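Local coordinates for protein ADP-ribose pyrophosphatase (Streptococcus suis, PDB 3O8S) that probably hydrolyses the pyrophosphate linkage of ADP-ribose or a related nucleoside diphosphate derivative, at residues K82-W93 / V166-P177. Residues are numbered along the deposited sequence; the frame is centred on the assembly and turned at random.
With EDO (1,2-ethanediol), chain C.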
ATOM      1  N   LYS A  82      17.158  16.354  -5.142  1.00 50.28           N
ATOM      2  CA  LYS A  82      16.115  17.330  -5.470  1.00 48.96           C
ATOM      3  C   LYS A  82      14.894  16.542  -5.966  1.00 48.70           C
ATOM      4  O   LYS A  82      15.072  15.582  -6.719  1.00 45.70           O
ATOM      5  CB  LYS A  82      16.583  18.348  -6.515  1.00 50.92           C
ATOM      6  CG  LYS A  82      17.605  19.347  -6.016  1.00 55.25           C
ATOM      7  CD  LYS A  82      17.982  20.304  -7.141  1.00 64.16           C
ATOM      8  CE  LYS A  82      18.967  21.364  -6.712  1.00 75.93           C
ATOM      9  NZ  LYS A  82      19.006  22.493  -7.680  1.00 85.71           N
ATOM     10  N   ILE A  83      13.661  16.923  -5.545  1.00 43.67           N
ATOM     11  CA  ILE A  83      12.476  16.143  -5.924  1.00 41.13           C
ATOM     12  C   ILE A  83      11.777  16.691  -7.186  1.00 48.93           C
ATOM     13  O   ILE A  83      11.699  17.906  -7.363  1.00 52.33           O
ATOM     14  CB  ILE A  83      11.488  16.030  -4.723  1.00 42.81           C
ATOM     15  CG1 ILE A  83      10.509  14.834  -4.920  1.00 39.70           C
ATOM     16  CG2 ILE A  83      10.756  17.407  -4.418  1.00 45.28           C
ATOM     17  CD1 ILE A  83       9.877  14.293  -3.629  1.00 49.00           C
ATOM     18  N   LEU A  84      11.227  15.795  -8.041  1.00 45.53           N
ATOM     19  CA  LEU A  84      10.479  16.271  -9.210  1.00 46.57           C
ATOM     20  C   LEU A  84       9.027  16.667  -8.825  1.00 49.76           C
ATOM     21  O   LEU A  84       8.268  15.860  -8.264  1.00 48.69           O
ATOM     22  CB  LEU A  84      10.457  15.276 -10.386  1.00 45.77           C
ATOM     23  CG  LEU A  84       9.624  15.822 -11.568  1.00 52.41           C
ATOM     24  CD1 LEU A  84      10.459  16.488 -12.646  1.00 51.82           C
ATOM     25  CD2 LEU A  84       8.614  14.837 -12.045  1.00 56.36           C
ATOM     26  N   LEU A  85       8.644  17.894  -9.181  1.00 46.61           N
ATOM     27  CA  LEU A  85       7.290  18.420  -8.948  1.00 47.31           C
ATOM     28  C   LEU A  85       6.716  18.920 -10.253  1.00 54.21           C
ATOM     29  O   LEU A  85       7.462  19.393 -11.114  1.00 54.10           O
ATOM     30  CB  LEU A  85       7.260  19.540  -7.880  1.00 48.26           C
ATOM     31  CG  LEU A  85       7.762  19.152  -6.478  1.00 50.29           C
ATOM     32  CD1 LEU A  85       8.045  20.361  -5.653  1.00 52.20           C
ATOM     33  CD2 LEU A  85       6.819  18.191  -5.762  1.00 49.32           C
ATOM     34  N   VAL A  86       5.396  18.771 -10.414  1.00 52.48           N
ATOM     35  CA  VAL A  86       4.660  19.223 -11.590  1.00 54.14           C
ATOM     36  C   VAL A  86       3.696  20.322 -11.159  1.00 62.78           C
ATOM     37  O   VAL A  86       3.123  20.262 -10.061  1.00 62.81           O
ATOM     38  CB  VAL A  86       3.962  18.086 -12.384  1.00 56.84           C
ATOM     39  CG1 VAL A  86       4.989  17.224 -13.120  1.00 54.27           C
ATOM     40  CG2 VAL A  86       3.059  17.225 -11.495  1.00 55.74           C
ATOM     41  N   GLN A  87       3.553  21.347 -12.003  1.00 62.44           N
ATOM     42  CA  GLN A  87       2.691  22.487 -11.717  1.00 65.02           C
ATOM     43  C   GLN A  87       1.377  22.371 -12.468  1.00 72.96           C
ATOM     44  O   GLN A  87       1.370  22.051 -13.662  1.00 72.98           O
ATOM     45  CB  GLN A  87       3.399  23.792 -12.096  1.00 67.84           C
ATOM     46  CG  GLN A  87       2.735  25.047 -11.539  1.00 79.31           C
ATOM     47  CD  GLN A  87       3.361  26.307 -12.071  1.00 85.26           C
ATOM     48  OE1 GLN A  87       3.803  26.370 -13.218  1.00 78.30           O
ATOM     49  NE2 GLN A  87       3.409  27.337 -11.243  1.00 73.34           N
ATOM     50  N   GLU A  88       0.266  22.695 -11.771  1.00 71.25           N
ATOM     51  CA  GLU A  88      -1.080  22.668 -12.322  1.00 72.93           C
ATOM     52  C   GLU A  88      -1.567  24.084 -12.652  1.00 80.35           C
ATOM     53  O   GLU A  88      -0.919  25.052 -12.248  1.00 80.29           O
ATOM     54  CB  GLU A  88      -2.026  21.971 -11.340  1.00 73.40           C
ATOM     55  CG  GLU A  88      -1.896  20.464 -11.378  1.00 76.74           C
ATOM     56  CD  GLU A  88      -2.716  19.764 -10.319  1.00 93.64           C
ATOM     57  OE1 GLU A  88      -2.336  19.838  -9.128  1.00 82.10           O
ATOM     58  OE2 GLU A  88      -3.725  19.118 -10.682  1.00 87.15           O
ATOM     59  N   ASN A  89      -2.705  24.202 -13.390  1.00 80.36           N
ATOM     60  CA  ASN A  89      -3.308  25.481 -13.835  1.00 85.22           C
ATOM     61  C   ASN A  89      -3.413  26.536 -12.714  1.00 90.16           C
ATOM     62  O   ASN A  89      -3.189  27.714 -12.981  1.00 93.28           O
ATOM     63  CB  ASN A  89      -4.704  25.260 -14.441  1.00 91.09           C
ATOM     64  CG  ASN A  89      -4.729  24.583 -15.795  1.00122.35           C
ATOM     65  OD1 ASN A  89      -3.702  24.382 -16.454  1.00116.58           O
ATOM     66  ND2 ASN A  89      -5.923  24.227 -16.247  1.00118.71           N
ATOM     67  N   ASP A  90      -3.716  26.105 -11.472  1.00 83.53           N
ATOM     68  CA  ASP A  90      -3.837  26.949 -10.284  1.00 84.12           C
ATOM     69  C   ASP A  90      -2.473  27.453  -9.717  1.00 85.55           C
ATOM     70  O   ASP A  90      -2.459  28.169  -8.715  1.00 86.44           O
ATOM     71  CB  ASP A  90      -4.614  26.200  -9.194  1.00 85.38           C
ATOM     72  CG  ASP A  90      -4.141  24.778  -8.938  1.00 97.15           C
ATOM     73  OD1 ASP A  90      -4.353  23.913  -9.819  1.00 98.70           O
ATOM     74  OD2 ASP A  90      -3.620  24.520  -7.840  1.00 99.23           O
ATOM     75  N   GLY A  91      -1.364  27.090 -10.359  1.00 79.59           N
ATOM     76  CA  GLY A  91      -0.014  27.488  -9.954  1.00 78.00           C
ATOM     77  C   GLY A  91       0.623  26.721  -8.801  1.00 76.12           C
ATOM     78  O   GLY A  91       1.715  27.086  -8.354  1.00 73.88           O
ATOM     79  N   LEU A  92      -0.065  25.690  -8.274  1.00 70.23           N
ATOM     80  CA  LEU A  92       0.455  24.867  -7.177  1.00 67.19           C
ATOM     81  C   LEU A  92       1.221  23.667  -7.723  1.00 67.96           C
ATOM     82  O   LEU A  92       0.969  23.216  -8.849  1.00 66.25           O
ATOM     83  CB  LEU A  92      -0.641  24.409  -6.200  1.00 67.07           C
ATOM     84  CG  LEU A  92      -1.422  25.528  -5.469  1.00 73.76           C
ATOM     85  CD1 LEU A  92      -2.570  24.933  -4.700  1.00 74.23           C
ATOM     86  CD2 LEU A  92      -0.523  26.334  -4.522  1.00 72.85           C
ATOM     87  N   TRP A  93       2.172  23.174  -6.921  1.00 62.83           N
ATOM     88  CA  TRP A  93       3.074  22.096  -7.297  1.00 59.03           C
ATOM     89  C   TRP A  93       2.815  20.821  -6.530  1.00 62.05           C
ATOM     90  O   TRP A  93       2.475  20.830  -5.335  1.00 62.84           O
ATOM     91  CB  TRP A  93       4.523  22.541  -7.111  1.00 57.23           C
ATOM     92  CG  TRP A  93       4.894  23.707  -7.992  1.00 60.29           C
ATOM     93  CD1 TRP A  93       4.538  25.014  -7.816  1.00 66.51           C
ATOM     94  CD2 TRP A  93       5.669  23.660  -9.197  1.00 59.14           C
ATOM     95  NE1 TRP A  93       5.070  25.788  -8.815  1.00 67.32           N
ATOM     96  CE2 TRP A  93       5.788  24.986  -9.669  1.00 66.03           C
ATOM     97  CE3 TRP A  93       6.319  22.630  -9.900  1.00 57.52           C
ATOM     98  CZ2 TRP A  93       6.482  25.304 -10.845  1.00 65.78           C
ATOM     99  CZ3 TRP A  93       7.012  22.942 -11.057  1.00 59.63           C
ATOM    100  CH2 TRP A  93       7.086  24.267 -11.523  1.00 63.40           C
ATOM    101  N   VAL A 166       1.390  22.084 -16.529  1.00 69.68           N
ATOM    102  CA  VAL A 166       1.882  23.198 -17.361  1.00 71.59           C
ATOM    103  C   VAL A 166       3.411  23.417 -17.246  1.00 73.20           C
ATOM    104  O   VAL A 166       3.981  24.110 -18.084  1.00 73.02           O
ATOM    105  CB  VAL A 166       1.084  24.512 -17.064  1.00 77.64           C
ATOM    106  CG1 VAL A 166      -0.362  24.385 -17.537  1.00 79.92           C
ATOM    107  CG2 VAL A 166       1.124  24.893 -15.579  1.00 76.25           C
ATOM    108  N   ALA A 167       4.066  22.800 -16.236  1.00 68.21           N
ATOM    109  CA  ALA A 167       5.519  22.859 -15.990  1.00 65.78           C
ATOM    110  C   ALA A 167       5.951  21.760 -15.015  1.00 66.17           C
ATOM    111  O   ALA A 167       5.109  21.109 -14.390  1.00 64.17           O
ATOM    112  CB  ALA A 167       5.918  24.229 -15.444  1.00 68.28           C
ATOM    113  N   SER A 168       7.270  21.555 -14.903  1.00 61.83           N
ATOM    114  CA  SER A 168       7.916  20.583 -14.026  1.00 59.41           C
ATOM    115  C   SER A 168       9.337  21.046 -13.702  1.00 63.16           C
ATOM    116  O   SER A 168       9.895  21.876 -14.410  1.00 64.62           O
ATOM    117  CB  SER A 168       7.940  19.202 -14.670  1.00 59.38           C
ATOM    118  OG  SER A 168       8.839  19.229 -15.764  1.00 65.65           O
ATOM    119  N   GLY A 169       9.891  20.543 -12.619  1.00 57.87           N
ATOM    120  CA  GLY A 169      11.230  20.925 -12.210  1.00 58.48           C
ATOM    121  C   GLY A 169      11.725  20.123 -11.034  1.00 61.49           C
ATOM    122  O   GLY A 169      10.934  19.467 -10.352  1.00 60.64           O
ATOM    123  N   PHE A 170      13.043  20.149 -10.808  1.00 58.57           N
ATOM    124  CA  PHE A 170      13.648  19.501  -9.651  1.00 56.92           C
ATOM    125  C   PHE A 170      13.860  20.565  -8.603  1.00 62.15           C
ATOM    126  O   PHE A 170      14.450  21.618  -8.881  1.00 64.01           O
ATOM    127  CB  PHE A 170      14.935  18.760 -10.007  1.00 57.56           C
ATOM    128  CG  PHE A 170      14.655  17.471 -10.734  1.00 56.47           C
ATOM    129  CD1 PHE A 170      14.354  16.306 -10.028  1.00 54.50           C
ATOM    130  CD2 PHE A 170      14.704  17.413 -12.126  1.00 57.82           C
ATOM    131  CE1 PHE A 170      14.095  15.114 -10.701  1.00 53.38           C
ATOM    132  CE2 PHE A 170      14.458  16.211 -12.795  1.00 58.94           C
ATOM    133  CZ  PHE A 170      14.161  15.068 -12.078  1.00 54.29           C
ATOM    134  N   PHE A 171      13.302  20.327  -7.421  1.00 57.25           N
ATOM    135  CA  PHE A 171      13.347  21.310  -6.351  1.00 58.48           C
ATOM    136  C   PHE A 171      14.005  20.753  -5.118  1.00 62.20           C
ATOM    137  O   PHE A 171      13.742  19.620  -4.737  1.00 58.73           O
ATOM    138  CB  PHE A 171      11.922  21.798  -6.008  1.00 59.47           C
ATOM    139  CG  PHE A 171      11.234  22.528  -7.132  1.00 61.02           C
ATOM    140  CD1 PHE A 171      10.467  21.837  -8.065  1.00 61.08           C
ATOM    141  CD2 PHE A 171      11.334  23.911  -7.251  1.00 65.65           C
ATOM    142  CE1 PHE A 171       9.832  22.512  -9.106  1.00 62.92           C
ATOM    143  CE2 PHE A 171      10.686  24.590  -8.290  1.00 69.47           C
ATOM    144  CZ  PHE A 171       9.935  23.887  -9.209  1.00 65.85           C
ATOM    145  N   SER A 172      14.843  21.579  -4.488  1.00 62.86           N
ATOM    146  CA  SER A 172      15.511  21.284  -3.230  1.00 63.73           C
ATOM    147  C   SER A 172      14.458  21.333  -2.109  1.00 68.46           C
ATOM    148  O   SER A 172      13.564  22.193  -2.143  1.00 69.47           O
ATOM    149  CB  SER A 172      16.637  22.293  -3.000  1.00 69.63           C
ATOM    150  OG  SER A 172      17.205  22.205  -1.703  1.00 80.69           O
ATOM    151  N   LEU A 173      14.553  20.428  -1.126  1.00 64.35           N
ATOM    152  CA  LEU A 173      13.582  20.398  -0.017  1.00 65.44           C
ATOM    153  C   LEU A 173      13.712  21.610   0.923  1.00 75.28           C
ATOM    154  O   LEU A 173      12.823  21.839   1.752  1.00 76.08           O
ATOM    155  CB  LEU A 173      13.681  19.096   0.791  1.00 63.51           C
ATOM    156  CG  LEU A 173      13.265  17.771   0.131  1.00 64.86           C
ATOM    157  CD1 LEU A 173      12.643  16.893   1.133  1.00 63.63           C
ATOM    158  CD2 LEU A 173      12.252  17.950  -0.990  1.00 67.69           C
ATOM    159  N   ASP A 174      14.794  22.403   0.766  1.00 75.43           N
ATOM    160  CA  ASP A 174      15.050  23.615   1.543  1.00 79.57           C
ATOM    161  C   ASP A 174      14.483  24.840   0.820  1.00 85.30           C
ATOM    162  O   ASP A 174      14.396  25.912   1.420  1.00 89.81           O
ATOM    163  CB  ASP A 174      16.562  23.791   1.806  1.00 84.11           C
ATOM    164  CG  ASP A 174      17.249  22.578   2.421  1.00101.80           C
ATOM    165  OD1 ASP A 174      16.727  22.039   3.437  1.00101.93           O
ATOM    166  OD2 ASP A 174      18.305  22.165   1.894  1.00111.91           O
ATOM    167  N   ASP A 175      14.097  24.688  -0.465  1.00 78.02           N
ATOM    168  CA  ASP A 175      13.542  25.783  -1.264  1.00 78.79           C
ATOM    169  C   ASP A 175      12.428  25.248  -2.196  1.00 76.03           C
ATOM    170  O   ASP A 175      12.553  25.237  -3.422  1.00 73.33           O
ATOM    171  CB  ASP A 175      14.668  26.508  -2.032  1.00 83.03           C
ATOM    172  CG  ASP A 175      14.238  27.732  -2.810  1.00 95.90           C
ATOM    173  OD1 ASP A 175      13.350  28.467  -2.322  1.00 99.12           O
ATOM    174  OD2 ASP A 175      14.784  27.951  -3.909  1.00103.43           O
ATOM    175  N   LEU A 176      11.335  24.787  -1.581  1.00 70.42           N
ATOM    176  CA  LEU A 176      10.197  24.223  -2.299  1.00 66.89           C
ATOM    177  C   LEU A 176       9.289  25.321  -2.904  1.00 73.77           C
ATOM    178  O   LEU A 176       9.165  26.415  -2.333  1.00 76.11           O
ATOM    179  CB  LEU A 176       9.381  23.314  -1.361  1.00 64.54           C
ATOM    180  CG  LEU A 176      10.020  21.973  -0.966  1.00 64.99           C
ATOM    181  CD1 LEU A 176       9.327  21.368   0.252  1.00 63.46           C
ATOM    182  CD2 LEU A 176      10.042  20.995  -2.135  1.00 61.91           C
ATOM    183  N   PRO A 177       8.624  25.030  -4.050  1.00 68.20           N
ATOM    184  CA  PRO A 177       7.689  26.012  -4.625  1.00 69.65           C
ATOM    185  C   PRO A 177       6.323  25.907  -3.905  1.00 73.69           C
ATOM    186  O   PRO A 177       6.207  25.028  -3.034  1.00 72.86           O
ATOM    187  CB  PRO A 177       7.631  25.596  -6.097  1.00 69.64           C
ATOM    188  CG  PRO A 177       7.842  24.117  -6.070  1.00 71.08           C
ATOM    189  CD  PRO A 177       8.645  23.781  -4.842  1.00 65.87           C
TER
HETATM  190  C1  EDO C 207      11.058  17.126 -16.947  1.00 65.13           C
HETATM  191  O1  EDO C 207       9.902  16.785 -16.137  1.00 65.27           O
HETATM  192  C2  EDO C 207      12.406  17.051 -16.232  1.00 60.30           C
HETATM  193  O2  EDO C 207      12.576  18.190 -15.385  1.00 66.15           O
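The indole of Trp93 is covered on one face by Phe171 and Pro177 and on the opposite face by Gln87 CB, while the backbone of Ser168 lies at its edge. This cluster lies on one side of the mixed sheet of the Nudix fold, where strands 82-87 and 167-171 pair antiparallel. Phe171 meets the indole in a T-shaped stack, its edge directed at the face of the six-membered ring, with centroids 4.8 Å apart and planes at 70°. Pro177 CB sits 3.7 Å from the centroid of the five-membered ring, a CH-pi contact, and Pro177 CG also lies over the centre of one face of the Phe171 ring, 3.5 Å above its plane. Leu85 extends the cluster: with CG anti to its carbonyl carbon (chi1 -60°), CD1 comes 3.6 Å from Pro177 CD, and helix 186-197 covers Leu85 through Leu189. Backbone bonds in both directions link Ile83 with Phe171 and Leu85 with Gly169; Leu85 N to Gly169 O measures 3.0 Å and is nearly straight at 169°. On the other side of the sheet, Leu84 CD1 stands over the Phe170 ring, 4.1 Å from its centroid. Beside it, Ser168 OG donates a hydrogen bond to O1 of a 1,2-ethanediol, probably from the crystallisation liquor, at 2.7 Å.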